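Local atomic coordinates of phosphoserine phosphatase RsbX (Bacillus subtilis, PDB entry 3W40), a protein that dephosphorylates phosphoserine on the stressosome protein RsbS and so acts as a negative regulator of sigma-B, the general stress transcription factor. Residues H154-N159 with R187-T192. Numbering follows the deposited sequence.
Sequences HTDGLN and RKDDLT. With MG (magnesium ion), chain C.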
# COMPACT_ATOMS: atom_id res chain seq x y z
N HIS A 154 0.94 1.18 -4.26
CA HIS A 154 2.05 2.07 -4.54
C HIS A 154 1.67 3.54 -4.36
O HIS A 154 0.50 3.93 -4.59
CB HIS A 154 2.61 1.82 -5.93
CG HIS A 154 1.72 2.22 -7.07
ND1 HIS A 154 1.62 3.52 -7.53
CD2 HIS A 154 0.90 1.48 -7.86
CE1 HIS A 154 0.84 3.54 -8.60
NE2 HIS A 154 0.36 2.33 -8.80
N THR A 155 2.66 4.37 -3.95
CA THR A 155 2.48 5.79 -3.89
C THR A 155 2.58 6.36 -5.31
O THR A 155 3.01 5.73 -6.29
CB THR A 155 3.47 6.47 -2.92
OG1 THR A 155 4.79 6.23 -3.38
CG2 THR A 155 3.21 5.97 -1.57
N ASP A 156 2.27 7.64 -5.36
CA ASP A 156 2.30 8.38 -6.64
C ASP A 156 3.67 8.59 -7.25
O ASP A 156 3.77 8.99 -8.39
CB ASP A 156 1.53 9.69 -6.57
CG ASP A 156 2.13 10.67 -5.56
OD1 ASP A 156 3.16 10.39 -4.92
OD2 ASP A 156 1.60 11.83 -5.49
N GLY A 157 4.72 8.27 -6.50
CA GLY A 157 6.07 8.28 -7.07
C GLY A 157 6.27 7.20 -8.13
O GLY A 157 7.20 7.33 -8.94
N LEU A 158 5.39 6.17 -8.15
CA LEU A 158 5.50 5.12 -9.18
C LEU A 158 4.45 5.41 -10.23
O LEU A 158 3.27 5.40 -9.92
CB LEU A 158 5.26 3.77 -8.54
CG LEU A 158 5.34 2.60 -9.55
CD1 LEU A 158 6.72 2.38 -10.14
CD2 LEU A 158 4.88 1.32 -8.90
N ASN A 159 4.88 5.69 -11.45
CA ASN A 159 3.95 6.05 -12.52
C ASN A 159 4.22 5.10 -13.69
O ASN A 159 5.21 5.24 -14.43
CB ASN A 159 4.17 7.53 -12.88
CG ASN A 159 3.38 7.97 -14.12
OD1 ASN A 159 3.77 8.91 -14.82
ND2 ASN A 159 2.24 7.32 -14.36
N ARG A 187 13.68 9.02 -9.92
CA ARG A 187 13.55 9.54 -8.55
C ARG A 187 12.97 10.98 -8.46
O ARG A 187 13.41 11.80 -7.66
CB ARG A 187 14.89 9.43 -7.79
CG ARG A 187 15.44 8.00 -7.80
CD ARG A 187 16.76 7.87 -7.12
NE ARG A 187 16.64 8.30 -5.74
CZ ARG A 187 17.64 8.33 -4.87
NH1 ARG A 187 18.85 7.95 -5.24
NH2 ARG A 187 17.43 8.74 -3.64
N LYS A 188 11.95 11.27 -9.25
CA LYS A 188 11.25 12.57 -9.21
C LYS A 188 10.46 12.81 -7.91
O LYS A 188 10.25 13.94 -7.51
CB LYS A 188 10.27 12.67 -10.37
CG LYS A 188 9.88 14.08 -10.77
CD LYS A 188 9.51 14.09 -12.24
CE LYS A 188 10.69 13.63 -13.13
NZ LYS A 188 11.47 14.77 -13.70
N ASP A 189 9.99 11.73 -7.28
CA ASP A 189 9.28 11.82 -6.01
C ASP A 189 9.74 10.62 -5.20
O ASP A 189 10.32 9.69 -5.76
CB ASP A 189 7.78 11.70 -6.25
CG ASP A 189 6.93 11.99 -4.97
OD1 ASP A 189 7.50 12.51 -3.96
OD2 ASP A 189 5.71 11.65 -4.98
N ASP A 190 9.47 10.64 -3.90
CA ASP A 190 9.56 9.38 -3.10
C ASP A 190 8.73 8.30 -3.77
O ASP A 190 7.66 8.59 -4.28
CB ASP A 190 8.99 9.61 -1.72
CG ASP A 190 9.77 10.68 -0.93
OD1 ASP A 190 10.99 10.84 -1.09
OD2 ASP A 190 9.13 11.38 -0.11
N LEU A 191 9.23 7.05 -3.76
CA LEU A 191 8.55 5.98 -4.48
C LEU A 191 8.51 4.81 -3.51
O LEU A 191 9.57 4.34 -3.09
CB LEU A 191 9.34 5.69 -5.75
CG LEU A 191 8.73 4.75 -6.81
CD1 LEU A 191 9.43 4.87 -8.13
CD2 LEU A 191 8.68 3.29 -6.41
N THR A 192 7.30 4.34 -3.21
CA THR A 192 7.09 3.20 -2.31
C THR A 192 6.11 2.24 -2.92
O THR A 192 5.09 2.68 -3.44
CB THR A 192 6.54 3.64 -0.95
OG1 THR A 192 7.43 4.60 -0.37
CG2 THR A 192 6.43 2.48 0.03
MG MG C . 4.31 11.24 -3.51
O HOH W 1 3.28 13.08 -3.86
O HOH W 2 9.44 9.03 -8.86
O HOH W 3 5.46 12.41 -2.23
O HOH W 4 5.33 9.51 -3.01
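A magnesium site of the PPM (PP2C-type) phosphatase fold joins Asp156 to Asp189, where strand 150-154 ends and the neighbouring antiparallel strand 191-198 begins. Each aspartate gives one oxygen: Asp156 OD1 lies 2.0 Å from the magnesium ion and Asp189 OD2 2.1 Å. The two side chains cross at about a right angle, and their carboxylate planes are 64° apart. Asp156 OD1 and Asp189 OD2 come within 2.8 Å of each other, a closeness the shared cation makes tolerable. Asp44 of strand 37-45, in the other sheet, and three waters complete six ligands. One of these waters donates to Asp156 OD2 and another to Asp190 O; the third lies 2.7 Å from Asp189 OD1, but has more acceptors in reach than protons. Asp189 CG stands anti to the backbone N (chi1 -172°), which sends the carboxylate across to the metal. Behind the site, the type I turn Thr155-Leu158 packs on residues 187-192. Gly157 CA makes a CH-O contact with Asp190 O at 3.2 Å. Leu158 CB meets Leu191 CG at 4.0 Å. Thr155 OG1 and Thr192 OG1 both hydrogen-bond to Asp27. Just past the end of strand 150-154, Thr155 N donates to Thr192 O at 3.0 Å, nearly in line with the carbonyl bond.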